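PDB 4QQR: bifunctional dTDP-4-dehydrorhamnose 3,5-epimerase/dTDP-4-dehydrorhamnose reductase from Arabidopsis thaliana, which converts dTDP-4-dehydro-6-deoxy-glucose to dTDP-beta-L-rhamnose by epimerising C3' and C5' and then reducing the 4-keto group, and also accepts the UDP-linked sugar. Local coordinates for residues G22-L27 against T198-L203; G29-A34 against L203-I208; Q50-D55 against A98-E103; A92-L97 against A149-L154; N230-M235 against E284-F289. All blocks are in the same frame, centred on the assembly; numbering follows the deposited sequence.

In the fold
Interactions 1 to 4 belong to the Rossmann fold, two on each face of its six-stranded parallel sheet. Interactions 1 and 2, with centres about 8 Å apart, are successive parts of one seam between helices 23-34 and 200-212. On the opposite face, interactions 3 and 4 share helix 80-103; their centres lie about 14 Å apart, and both touch the second subunit. Along the chain they cross each other and are nested inside the loop closed by interaction 1. Interaction 5 comes later, between helices 229-239 and 282-291, with its centre about 40 Å from that of interaction 3. It touches interaction 1 through Ser285 and Glu202, tying the C-terminal helices to the nucleotide-binding core.

Interaction 1. Residues G22-L27 against T198-L203; sequences GWIGGL and TILDEL. With SO4 (sulfate ion), chain H.
Leu200 lays its CD1 methyl over one face of the Trp23 indole, 3.6 Å from the centroid of the six-membered ring and only 9° off its normal, a well-centred CH-pi contact. The indole reaches this place because its CG stands opposite the backbone N (chi1 -170°). The same CD1 lies 4.0 Å from Leu27 CD1, and the other branch, Leu200 CD2, meets Ile24 CD1 at 4.0 Å, so one leucine fills the corner left by three side chains of the first helical turn. This turn opens helix 23-34, the helix that follows the glycine-rich loop of the Rossmann fold, with Gly22 as its N-cap. Trp23 N gives a hydrogen bond to a sulfate, probably from the crystallisation liquor, whose modelled length is doubtfully short; Thr71 OG1 also binds the ion. Replacing Trp23 with an alanine would probably strip Leu200 CD1 of its aromatic cover and open a gap beside Thr71 and Ser171. Trp23, Ile24 and Thr71 are assigned to NADPH by similarity. The chemistry thus divides in two: an anion apparently bound at the helix start, and an apolar flank that joins this helix to 200-212.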
# COMPACT_ATOMS: atom_id res chain seq x y z
N GLY A 22 0.84 -23.35 2.39
CA GLY A 22 -0.45 -23.10 1.77
C GLY A 22 -0.89 -24.01 0.64
O GLY A 22 -0.18 -24.94 0.26
N TRP A 23 -2.07 -23.74 0.09
CA TRP A 23 -2.67 -24.62 -0.91
C TRP A 23 -1.87 -24.63 -2.21
O TRP A 23 -1.29 -25.65 -2.59
CB TRP A 23 -4.14 -24.23 -1.14
CG TRP A 23 -4.96 -25.21 -1.98
CD1 TRP A 23 -4.61 -26.47 -2.35
CD2 TRP A 23 -6.26 -24.97 -2.54
NE1 TRP A 23 -5.61 -27.04 -3.11
CE2 TRP A 23 -6.63 -26.14 -3.24
CE3 TRP A 23 -7.16 -23.90 -2.52
CZ2 TRP A 23 -7.85 -26.26 -3.92
CZ3 TRP A 23 -8.36 -24.01 -3.19
CH2 TRP A 23 -8.69 -25.19 -3.88
N ILE A 24 -1.82 -23.49 -2.90
CA ILE A 24 -1.07 -23.36 -4.15
C ILE A 24 0.45 -23.69 -4.03
O ILE A 24 1.02 -24.41 -4.86
CB ILE A 24 -1.29 -21.96 -4.75
CG1 ILE A 24 -2.72 -21.85 -5.26
CG2 ILE A 24 -0.30 -21.65 -5.88
CD1 ILE A 24 -3.05 -20.48 -5.83
N GLY A 25 1.08 -23.16 -2.98
CA GLY A 25 2.50 -23.38 -2.76
C GLY A 25 2.84 -24.85 -2.60
O GLY A 25 3.87 -25.32 -3.09
N GLY A 26 1.96 -25.57 -1.90
CA GLY A 26 2.06 -27.01 -1.79
C GLY A 26 1.88 -27.69 -3.14
O GLY A 26 2.63 -28.61 -3.47
N LEU A 27 0.89 -27.24 -3.91
CA LEU A 27 0.61 -27.83 -5.21
C LEU A 27 1.74 -27.61 -6.19
O LEU A 27 2.10 -28.52 -6.95
CB LEU A 27 -0.70 -27.28 -5.80
CG LEU A 27 -1.94 -27.72 -5.01
CD1 LEU A 27 -3.21 -27.16 -5.65
CD2 LEU A 27 -2.00 -29.26 -4.87
N THR A 198 -11.04 -20.13 -11.07
CA THR A 198 -9.73 -20.65 -11.44
C THR A 198 -9.65 -22.16 -11.23
O THR A 198 -9.82 -22.63 -10.10
CB THR A 198 -8.61 -19.95 -10.60
OG1 THR A 198 -8.69 -18.53 -10.77
CG2 THR A 198 -7.23 -20.42 -11.00
N ILE A 199 -9.39 -22.93 -12.28
CA ILE A 199 -9.16 -24.36 -12.10
C ILE A 199 -7.68 -24.64 -11.88
O ILE A 199 -6.91 -24.72 -12.83
CB ILE A 199 -9.62 -25.18 -13.31
CG1 ILE A 199 -11.06 -24.86 -13.68
CG2 ILE A 199 -9.46 -26.66 -13.00
CD1 ILE A 199 -12.01 -25.11 -12.56
N LEU A 200 -7.28 -24.75 -10.61
CA LEU A 200 -5.86 -24.88 -10.27
C LEU A 200 -5.14 -26.01 -11.01
O LEU A 200 -3.98 -25.87 -11.38
CB LEU A 200 -5.66 -25.07 -8.76
CG LEU A 200 -6.12 -23.93 -7.86
CD1 LEU A 200 -5.91 -24.30 -6.40
CD2 LEU A 200 -5.41 -22.62 -8.22
N ASP A 201 -5.83 -27.13 -11.22
CA ASP A 201 -5.24 -28.29 -11.89
C ASP A 201 -4.80 -27.97 -13.32
O ASP A 201 -3.78 -28.47 -13.78
CB ASP A 201 -6.23 -29.45 -11.91
CG ASP A 201 -6.46 -30.04 -10.54
OD1 ASP A 201 -6.00 -31.18 -10.31
OD2 ASP A 201 -7.08 -29.36 -9.69
N GLU A 202 -5.59 -27.15 -14.02
CA GLU A 202 -5.21 -26.68 -15.35
C GLU A 202 -4.29 -25.45 -15.31
O GLU A 202 -3.29 -25.39 -16.04
CB GLU A 202 -6.44 -26.37 -16.20
CG GLU A 202 -6.09 -25.84 -17.58
CD GLU A 202 -7.32 -25.46 -18.38
OE1 GLU A 202 -8.41 -25.33 -17.76
OE2 GLU A 202 -7.22 -25.29 -19.62
N LEU A 203 -4.63 -24.48 -14.46
CA LEU A 203 -4.00 -23.17 -14.47
C LEU A 203 -2.63 -23.12 -13.79
O LEU A 203 -1.72 -22.39 -14.23
CB LEU A 203 -4.93 -22.12 -13.87
CG LEU A 203 -5.72 -21.23 -14.84
CD1 LEU A 203 -4.81 -20.72 -15.94
CD2 LEU A 203 -6.88 -21.99 -15.42
S SO4 H . -4.04 -21.19 2.21
O1 SO4 H . -5.25 -20.65 1.59
O2 SO4 H . -3.28 -20.06 2.74
O3 SO4 H . -3.24 -21.91 1.21
O4 SO4 H . -4.36 -22.13 3.30

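Interaction 2. Residues G29-A34 against L203-I208; sequences GKLCEA and LLPISI
Leu204 meets Leu31 where two helices on the same face of the Rossmann sheet, 23-34 and 200-212, lie against each other. Its CB is 4.0 Å from Leu31 CD1, and the two side chains stand nearly perpendicular to each other. Beyond this point Leu204 leans on Ile24 and Leu27 of the preceding turns, carrying the seam toward the start of helix 23-34. Pro205 comes next and offers the flank of its ring: Leu31 CD1 sits 4.2 Å from Pro205 CD and equally far from Pro205 N. Lacking an N-H, this proline gives no hydrogen bond to the turn before, and the helix is kinked here. Leu31 thus serves both residues with a single methyl; its CG lies beside the backbone N (chi1 -82°), with CD1 extended toward helix 200-212. Ser207 faces another way. Its OG donates to Leu204 O at 2.8 Å, an oxygen that also accepts the backbone N of Ile208, and it is hydrogen-bonded to the hydroxyl of Tyr111, a residue assigned by similarity to the NADPH site. Ile208 closes the segment, directed toward helix 23-34 and packed on Phe15 and Leu28. Here the approach is looser, with Ile208 CD1 4.9 Å from Cys32 SG.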
# COMPACT_ATOMS: atom_id res chain seq x y z
N GLY A 29 4.97 -27.27 -5.54
CA GLY A 29 6.08 -28.13 -5.19
C GLY A 29 5.91 -29.49 -5.83
O GLY A 29 6.86 -30.06 -6.41
N LYS A 30 4.69 -30.00 -5.74
CA LYS A 30 4.35 -31.29 -6.32
C LYS A 30 4.47 -31.29 -7.84
O LYS A 30 4.87 -32.28 -8.42
CB LYS A 30 2.96 -31.74 -5.86
CG LYS A 30 2.85 -31.82 -4.32
CD LYS A 30 1.76 -32.80 -3.87
CE LYS A 30 1.88 -33.13 -2.36
NZ LYS A 30 1.45 -32.00 -1.47
N LEU A 31 4.16 -30.17 -8.48
CA LEU A 31 4.29 -30.09 -9.93
C LEU A 31 5.74 -30.10 -10.40
O LEU A 31 6.09 -30.72 -11.41
CB LEU A 31 3.57 -28.85 -10.44
CG LEU A 31 2.07 -29.07 -10.60
CD1 LEU A 31 1.35 -27.74 -10.63
CD2 LEU A 31 1.82 -29.85 -11.87
N CYS A 32 6.59 -29.40 -9.66
CA CYS A 32 8.02 -29.38 -9.92
C CYS A 32 8.59 -30.79 -9.76
O CYS A 32 9.47 -31.19 -10.53
CB CYS A 32 8.73 -28.42 -8.97
SG CYS A 32 8.44 -26.66 -9.30
N GLU A 33 8.11 -31.53 -8.76
CA GLU A 33 8.51 -32.93 -8.61
C GLU A 33 8.12 -33.69 -9.87
O GLU A 33 8.96 -34.34 -10.49
CB GLU A 33 7.88 -33.59 -7.38
CG GLU A 33 8.63 -33.36 -6.09
CD GLU A 33 7.74 -33.47 -4.85
OE1 GLU A 33 6.62 -34.03 -4.96
OE2 GLU A 33 8.16 -32.99 -3.77
N ALA A 34 6.85 -33.57 -10.24
CA ALA A 34 6.30 -34.36 -11.33
C ALA A 34 6.93 -34.01 -12.67
O ALA A 34 7.00 -34.87 -13.56
CB ALA A 34 4.79 -34.21 -11.39
N LEU A 203 -4.63 -24.48 -14.46
CA LEU A 203 -4.00 -23.17 -14.47
C LEU A 203 -2.63 -23.12 -13.79
O LEU A 203 -1.72 -22.39 -14.23
CB LEU A 203 -4.93 -22.12 -13.87
CG LEU A 203 -5.72 -21.23 -14.84
CD1 LEU A 203 -4.81 -20.72 -15.94
CD2 LEU A 203 -6.88 -21.99 -15.42
N LEU A 204 -2.45 -23.90 -12.72
CA LEU A 204 -1.15 -23.95 -12.06
C LEU A 204 -0.01 -24.44 -12.95
O LEU A 204 1.07 -23.87 -12.93
CB LEU A 204 -1.21 -24.73 -10.74
CG LEU A 204 -1.82 -23.92 -9.60
CD1 LEU A 204 -1.58 -24.57 -8.24
CD2 LEU A 204 -1.27 -22.51 -9.62
N PRO A 205 -0.24 -25.49 -13.74
CA PRO A 205 0.81 -25.81 -14.71
C PRO A 205 1.18 -24.65 -15.64
O PRO A 205 2.36 -24.38 -15.85
CB PRO A 205 0.20 -26.98 -15.49
CG PRO A 205 -0.65 -27.65 -14.47
CD PRO A 205 -1.26 -26.56 -13.66
N ILE A 206 0.17 -23.96 -16.18
CA ILE A 206 0.35 -22.80 -17.05
C ILE A 206 1.20 -21.71 -16.39
O ILE A 206 2.03 -21.08 -17.03
CB ILE A 206 -1.03 -22.21 -17.47
CG1 ILE A 206 -1.66 -23.09 -18.57
CG2 ILE A 206 -0.91 -20.73 -17.89
CD1 ILE A 206 -3.14 -22.89 -18.77
N SER A 207 1.01 -21.52 -15.09
CA SER A 207 1.81 -20.52 -14.39
C SER A 207 3.28 -20.91 -14.36
O SER A 207 4.14 -20.03 -14.45
CB SER A 207 1.26 -20.22 -12.98
OG SER A 207 1.52 -21.25 -12.07
N ILE A 208 3.59 -22.20 -14.25
CA ILE A 208 4.99 -22.64 -14.39
C ILE A 208 5.53 -22.18 -15.75
O ILE A 208 6.68 -21.74 -15.86
CB ILE A 208 5.18 -24.19 -14.27
CG1 ILE A 208 4.60 -24.77 -12.96
CG2 ILE A 208 6.64 -24.55 -14.41
CD1 ILE A 208 5.01 -24.05 -11.71

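Interaction 3. Residues Q50-D55 against A98-E103; sequences QSIVAD and ADICRE
Ile100 makes every apolar contact between the two helices with one atom, its CD1 methyl. Val53 CG2 meets it at 3.7 Å, while Ile52 CB lies 3.9 Å from the same methyl. The reach comes from an extended branch: Ile100 CG1 lies opposite the carbonyl carbon (chi1 -65°), and chi2 of 171° carries CD1 straight on toward helix 49-59. Ile52 touches with its branch point, because its own CD1 bends away from the contact; its CG2 turns instead to Leu97 CD1, 3.6 Å away, and continues the apolar layer along helix 80-103. Both helices lie on one face of the parallel Rossmann sheet. Helix 49-59 leads into strand 63-66 and helix 80-103 into strand 107-113, so the contact joins neighbouring beta-alpha-beta crossovers. The salt bridges lie off to the side of this apolar patch. Asp99 is held by both chains, its OD1 forming a salt bridge with Arg49 NH2 and its OD2 another with Arg88 NH1 of the second subunit, while Arg102 NH2 pairs with Glu80 OE1 of that same subunit. Asp55 OD2 is hydrogen-bonded to Tyr18 OH and to Gly44 N, pinning helix 49-59 to the sheet and an adjoining loop.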
# COMPACT_ATOMS: atom_id res chain seq x y z
N GLN A 50 17.11 -9.55 4.60
CA GLN A 50 18.31 -10.37 4.74
C GLN A 50 17.93 -11.85 4.75
O GLN A 50 18.64 -12.67 4.18
CB GLN A 50 19.13 -9.94 5.97
CG GLN A 50 20.65 -10.07 5.81
CD GLN A 50 21.24 -9.25 4.64
OE1 GLN A 50 20.74 -8.16 4.30
NE2 GLN A 50 22.31 -9.77 4.04
N SER A 51 16.79 -12.18 5.35
CA SER A 51 16.26 -13.55 5.31
C SER A 51 15.99 -14.04 3.88
O SER A 51 16.32 -15.19 3.53
CB SER A 51 14.98 -13.67 6.15
OG SER A 51 15.13 -13.06 7.42
N ILE A 52 15.39 -13.17 3.07
CA ILE A 52 15.12 -13.45 1.66
C ILE A 52 16.39 -13.37 0.82
O ILE A 52 16.62 -14.24 -0.05
CB ILE A 52 14.09 -12.45 1.09
CG1 ILE A 52 12.93 -12.26 2.06
CG2 ILE A 52 13.60 -12.90 -0.28
CD1 ILE A 52 12.20 -13.53 2.35
N VAL A 53 17.21 -12.34 1.06
CA VAL A 53 18.50 -12.20 0.38
C VAL A 53 19.34 -13.47 0.53
O VAL A 53 20.03 -13.89 -0.40
CB VAL A 53 19.31 -10.95 0.86
CG1 VAL A 53 20.60 -10.80 0.06
CG2 VAL A 53 18.49 -9.68 0.73
N ALA A 54 19.25 -14.09 1.70
CA ALA A 54 19.99 -15.32 2.00
C ALA A 54 19.50 -16.50 1.14
O ALA A 54 20.31 -17.23 0.54
CB ALA A 54 19.88 -15.65 3.47
N ASP A 55 18.19 -16.68 1.10
CA ASP A 55 17.56 -17.67 0.24
C ASP A 55 18.02 -17.55 -1.21
O ASP A 55 18.32 -18.56 -1.83
CB ASP A 55 16.03 -17.54 0.30
CG ASP A 55 15.46 -17.89 1.65
OD1 ASP A 55 16.24 -17.98 2.62
OD2 ASP A 55 14.23 -18.07 1.75
N ALA A 98 9.54 -8.49 -4.08
CA ALA A 98 9.57 -7.96 -5.45
C ALA A 98 10.84 -7.15 -5.71
O ALA A 98 11.42 -7.20 -6.79
CB ALA A 98 8.35 -7.11 -5.71
N ASP A 99 11.25 -6.40 -4.70
CA ASP A 99 12.37 -5.48 -4.77
C ASP A 99 13.67 -6.22 -4.99
O ASP A 99 14.42 -5.94 -5.92
CB ASP A 99 12.45 -4.70 -3.45
CG ASP A 99 13.34 -3.49 -3.55
OD1 ASP A 99 14.52 -3.59 -3.17
OD2 ASP A 99 12.85 -2.45 -4.01
N ILE A 100 13.91 -7.17 -4.09
CA ILE A 100 15.09 -8.02 -4.13
C ILE A 100 15.17 -8.81 -5.45
O ILE A 100 16.24 -8.91 -6.05
CB ILE A 100 15.10 -8.95 -2.89
CG1 ILE A 100 15.26 -8.12 -1.61
CG2 ILE A 100 16.19 -10.01 -2.99
CD1 ILE A 100 15.06 -8.92 -0.33
N CYS A 101 14.04 -9.34 -5.91
CA CYS A 101 14.02 -10.02 -7.19
C CYS A 101 14.34 -9.05 -8.34
O CYS A 101 15.08 -9.40 -9.27
CB CYS A 101 12.68 -10.73 -7.42
SG CYS A 101 12.32 -12.11 -6.30
N ARG A 102 13.80 -7.84 -8.27
CA ARG A 102 14.03 -6.87 -9.33
C ARG A 102 15.50 -6.49 -9.41
O ARG A 102 16.11 -6.54 -10.48
CB ARG A 102 13.17 -5.63 -9.12
CG ARG A 102 13.30 -4.64 -10.24
CD ARG A 102 12.66 -3.32 -9.87
NE ARG A 102 13.05 -2.27 -10.81
CZ ARG A 102 14.07 -1.44 -10.61
NH1 ARG A 102 14.81 -1.54 -9.51
NH2 ARG A 102 14.36 -0.52 -11.52
N GLU A 103 16.09 -6.14 -8.26
CA GLU A 103 17.51 -5.89 -8.18
C GLU A 103 18.33 -7.03 -8.80
O GLU A 103 19.29 -6.79 -9.54
CB GLU A 103 17.94 -5.65 -6.74
CG GLU A 103 19.23 -4.80 -6.59
CD GLU A 103 20.52 -5.63 -6.43
OE1 GLU A 103 20.42 -6.87 -6.20
OE2 GLU A 103 21.63 -5.05 -6.54

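Interaction 4. Residues A92-L97 against A149-L154; sequences AGTLTL and AMVEEL
With CG beside its backbone N (chi1 -66°) and CD1 extended beyond it, Leu154 offers two carbons to Leu95. On the other side, Leu95 spreads both its methyls toward helix 143-155. This is a near-parallel pair of Rossmann helices on one face of the sheet, the axes of the two short segments 12° apart in direction and 10.6 Å apart at closest approach. Leu95 CD1 lies 4.1 Å from Leu154 CB, and Leu95 CD2 meets Leu154 CD1 at the same distance, one side chain set roughly square to the other. Val151, one turn earlier, completes the interface: its CG2 is 4.3 Å from Leu95 CD2, and its CG1 is 4.4 Å from Thr94 CG2. Thr94 thus uses its methyl here, while its hydroxyl is hydrogen-bonded to Asn90 O and Thr89 O of its own helix. Both helices also face the second subunit, where Ala92 packs on Ala92 of that chain and Leu154 on its Met150, consistent with the four-helix dimer interface familiar among short-chain dehydrogenases. Farther round helix 80-103, Thr96 doubles the helical hydrogen bond to Ala92 O: its OG1 donates at 2.9 Å, tilted 29° from the carbonyl plane, while Thr96 N reaches that oxygen from the opposite face.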
# COMPACT_ATOMS: atom_id res chain seq x y z
N ALA A 92 4.24 -5.41 3.04
CA ALA A 92 5.68 -5.13 3.19
C ALA A 92 6.54 -6.29 2.74
O ALA A 92 7.59 -6.08 2.15
CB ALA A 92 6.05 -4.69 4.64
N GLY A 93 6.10 -7.50 3.03
CA GLY A 93 6.85 -8.67 2.63
C GLY A 93 6.84 -8.94 1.13
O GLY A 93 7.88 -9.25 0.56
N THR A 94 5.67 -8.83 0.50
CA THR A 94 5.56 -8.97 -0.95
C THR A 94 6.34 -7.87 -1.69
O THR A 94 7.01 -8.13 -2.70
CB THR A 94 4.10 -8.90 -1.40
OG1 THR A 94 3.28 -9.64 -0.51
CG2 THR A 94 3.94 -9.46 -2.79
N LEU A 95 6.23 -6.64 -1.20
CA LEU A 95 6.97 -5.55 -1.81
C LEU A 95 8.48 -5.76 -1.63
O LEU A 95 9.25 -5.54 -2.57
CB LEU A 95 6.51 -4.19 -1.26
CG LEU A 95 5.37 -3.42 -1.94
CD1 LEU A 95 5.22 -3.81 -3.39
CD2 LEU A 95 4.07 -3.59 -1.24
N THR A 96 8.91 -6.19 -0.44
CA THR A 96 10.32 -6.51 -0.17
C THR A 96 10.83 -7.61 -1.09
O THR A 96 11.94 -7.49 -1.65
CB THR A 96 10.57 -6.91 1.29
OG1 THR A 96 10.46 -5.76 2.13
CG2 THR A 96 11.96 -7.48 1.46
N LEU A 97 10.03 -8.66 -1.26
CA LEU A 97 10.38 -9.76 -2.17
C LEU A 97 10.49 -9.29 -3.63
O LEU A 97 11.44 -9.64 -4.31
CB LEU A 97 9.39 -10.93 -2.05
CG LEU A 97 9.63 -12.13 -2.98
CD1 LEU A 97 10.89 -12.88 -2.64
CD2 LEU A 97 8.48 -13.06 -2.95
N ALA A 149 -5.68 -4.62 -3.69
CA ALA A 149 -5.62 -3.63 -4.76
C ALA A 149 -4.37 -2.73 -4.67
O ALA A 149 -3.66 -2.56 -5.67
CB ALA A 149 -6.88 -2.79 -4.81
N MET A 150 -4.11 -2.15 -3.49
CA MET A 150 -2.90 -1.35 -3.22
C MET A 150 -1.61 -2.03 -3.66
O MET A 150 -0.83 -1.47 -4.44
CB MET A 150 -2.78 -1.00 -1.73
CG MET A 150 -3.93 -0.16 -1.18
SD MET A 150 -3.62 0.42 0.51
CE MET A 150 -4.89 1.69 0.67
N VAL A 151 -1.38 -3.25 -3.15
CA VAL A 151 -0.19 -4.02 -3.52
C VAL A 151 -0.15 -4.26 -5.01
O VAL A 151 0.89 -4.04 -5.64
CB VAL A 151 -0.09 -5.39 -2.78
CG1 VAL A 151 1.06 -6.21 -3.34
CG2 VAL A 151 0.09 -5.16 -1.30
N GLU A 152 -1.28 -4.67 -5.59
CA GLU A 152 -1.31 -4.91 -7.03
C GLU A 152 -0.93 -3.65 -7.81
O GLU A 152 -0.16 -3.73 -8.75
CB GLU A 152 -2.65 -5.42 -7.52
CG GLU A 152 -2.61 -5.68 -9.02
CD GLU A 152 -3.93 -6.15 -9.61
OE1 GLU A 152 -4.11 -7.39 -9.76
OE2 GLU A 152 -4.77 -5.27 -9.95
N GLU A 153 -1.47 -2.51 -7.42
CA GLU A 153 -1.14 -1.27 -8.10
C GLU A 153 0.36 -0.96 -7.96
O GLU A 153 1.01 -0.59 -8.93
CB GLU A 153 -1.99 -0.11 -7.56
CG GLU A 153 -1.62 1.25 -8.16
CD GLU A 153 -2.44 1.62 -9.40
OE1 GLU A 153 -3.24 0.77 -9.88
OE2 GLU A 153 -2.29 2.77 -9.89
N LEU A 154 0.89 -1.13 -6.76
CA LEU A 154 2.32 -0.93 -6.51
C LEU A 154 3.20 -1.87 -7.33
O LEU A 154 4.21 -1.45 -7.90
CB LEU A 154 2.64 -1.07 -5.02
CG LEU A 154 2.00 0.03 -4.19
CD1 LEU A 154 2.06 -0.30 -2.71
CD2 LEU A 154 2.66 1.37 -4.51

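Interaction 5. Residues N230-M235 against E284-F289; sequences NEILEM and ESLIKF
Met235 reaches across to Ile287, and Met235 CB, directed toward helix 282-291, is still 5.1 Å from Ile287 CD1. CG lies beside the backbone N (chi1 -61°), with Met235 CG 4.7 Å from Ile287 CD1, and the chain then runs extended. The sulfur makes the real contact: Met235 SD rests 3.9 Å from Ile287 CD1 and 4.5 Å from Leu286 CB, bridging two consecutive residues of the facing helix. Met235 CE ends 4.5 Å from Ile287 CD1, the side chains nearly perpendicular, and Phe291 one turn on also touches this methionine. Helices 229-239 and 282-291 pack nearly parallel, with a crossing angle of -24° and the axes of the two short segments 11.7 Å apart. They stand in the C-terminal region of an extended short-chain dehydrogenase fold, a part that in relatives shapes the sugar-nucleotide site. A wider pi-type turn at 286-289 begins at the contact itself. One turn before Met235, Ile232 adds a second, lighter touch, its CG1 4.4 Å from Leu286 CD1. Glu231 OE1 forms a salt bridge with Lys283 NZ, and on another side of helix 282-291 Ser285 OG is hydrogen-bonded to Glu202 OE1 of helix 200-212.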
# COMPACT_ATOMS: atom_id res chain seq x y z
N ASN A 230 -24.99 -22.81 -8.80
CA ASN A 230 -25.94 -23.85 -9.17
C ASN A 230 -25.42 -24.76 -10.27
O ASN A 230 -25.54 -25.98 -10.18
CB ASN A 230 -27.29 -23.26 -9.56
CG ASN A 230 -28.14 -22.89 -8.35
OD1 ASN A 230 -27.89 -23.32 -7.24
ND2 ASN A 230 -29.17 -22.11 -8.58
N GLU A 231 -24.85 -24.16 -11.32
CA GLU A 231 -24.35 -24.94 -12.44
C GLU A 231 -23.32 -25.91 -11.93
O GLU A 231 -23.17 -27.02 -12.46
CB GLU A 231 -23.77 -24.04 -13.54
CG GLU A 231 -24.82 -23.13 -14.16
CD GLU A 231 -24.26 -22.11 -15.14
OE1 GLU A 231 -24.68 -22.14 -16.32
OE2 GLU A 231 -23.43 -21.25 -14.74
N ILE A 232 -22.63 -25.50 -10.86
CA ILE A 232 -21.61 -26.30 -10.23
C ILE A 232 -22.21 -27.43 -9.41
O ILE A 232 -21.85 -28.60 -9.59
CB ILE A 232 -20.70 -25.44 -9.35
CG1 ILE A 232 -19.79 -24.57 -10.24
CG2 ILE A 232 -19.88 -26.30 -8.39
CD1 ILE A 232 -18.92 -23.58 -9.45
N LEU A 233 -23.13 -27.08 -8.51
CA LEU A 233 -23.80 -28.07 -7.66
C LEU A 233 -24.49 -29.16 -8.49
O LEU A 233 -24.49 -30.33 -8.10
CB LEU A 233 -24.81 -27.39 -6.71
CG LEU A 233 -24.41 -27.03 -5.26
CD1 LEU A 233 -22.91 -27.04 -5.03
CD2 LEU A 233 -24.99 -25.70 -4.80
N GLU A 234 -25.06 -28.77 -9.63
CA GLU A 234 -25.70 -29.73 -10.53
C GLU A 234 -24.66 -30.73 -11.02
O GLU A 234 -24.91 -31.93 -11.05
CB GLU A 234 -26.35 -29.04 -11.73
CG GLU A 234 -27.58 -28.22 -11.41
CD GLU A 234 -27.75 -27.07 -12.38
OE1 GLU A 234 -28.63 -26.21 -12.13
OE2 GLU A 234 -27.01 -27.01 -13.39
N MET A 235 -23.48 -30.23 -11.39
CA MET A 235 -22.38 -31.10 -11.78
C MET A 235 -21.88 -31.96 -10.62
O MET A 235 -21.46 -33.10 -10.82
CB MET A 235 -21.23 -30.29 -12.36
CG MET A 235 -21.60 -29.52 -13.60
SD MET A 235 -20.15 -28.72 -14.29
CE MET A 235 -20.90 -27.80 -15.63
N GLU A 284 -15.99 -26.75 -19.43
CA GLU A 284 -15.25 -27.88 -19.98
C GLU A 284 -14.05 -28.23 -19.09
O GLU A 284 -13.72 -29.41 -18.93
CB GLU A 284 -14.84 -27.67 -21.46
CG GLU A 284 -14.33 -26.27 -21.84
CD GLU A 284 -13.53 -26.24 -23.17
OE1 GLU A 284 -13.70 -27.17 -24.00
OE2 GLU A 284 -12.71 -25.29 -23.37
N SER A 285 -13.44 -27.21 -18.49
CA SER A 285 -12.28 -27.42 -17.62
C SER A 285 -12.70 -28.10 -16.32
O SER A 285 -12.01 -29.00 -15.83
CB SER A 285 -11.57 -26.10 -17.32
OG SER A 285 -10.38 -26.29 -16.57
N LEU A 286 -13.83 -27.67 -15.77
CA LEU A 286 -14.47 -28.37 -14.65
C LEU A 286 -14.73 -29.85 -14.97
O LEU A 286 -14.35 -30.72 -14.18
CB LEU A 286 -15.78 -27.68 -14.25
CG LEU A 286 -15.65 -26.42 -13.40
CD1 LEU A 286 -16.93 -25.63 -13.45
CD2 LEU A 286 -15.31 -26.80 -11.98
N ILE A 287 -15.38 -30.12 -16.10
CA ILE A 287 -15.67 -31.51 -16.49
C ILE A 287 -14.41 -32.36 -16.59
O ILE A 287 -14.32 -33.44 -16.01
CB ILE A 287 -16.43 -31.60 -17.85
CG1 ILE A 287 -17.88 -31.11 -17.71
CG2 ILE A 287 -16.41 -33.02 -18.38
CD1 ILE A 287 -18.57 -31.62 -16.45
N LYS A 288 -13.43 -31.85 -17.33
CA LYS A 288 -12.25 -32.62 -17.68
C LYS A 288 -11.26 -32.78 -16.52
O LYS A 288 -10.65 -33.84 -16.38
CB LYS A 288 -11.55 -31.97 -18.88
CG LYS A 288 -10.13 -32.44 -19.07
CD LYS A 288 -9.43 -31.71 -20.20
CE LYS A 288 -8.10 -32.38 -20.52
NZ LYS A 288 -8.29 -33.86 -20.77
N PHE A 289 -11.12 -31.76 -15.69
CA PHE A 289 -10.08 -31.78 -14.67
C PHE A 289 -10.61 -32.13 -13.30
O PHE A 289 -9.86 -32.63 -12.46
CB PHE A 289 -9.37 -30.43 -14.58
CG PHE A 289 -8.50 -30.12 -15.76
CD1 PHE A 289 -7.21 -30.61 -15.82
CD2 PHE A 289 -8.98 -29.35 -16.80
CE1 PHE A 289 -6.41 -30.33 -16.90
CE2 PHE A 289 -8.19 -29.06 -17.89
CZ PHE A 289 -6.90 -29.55 -17.94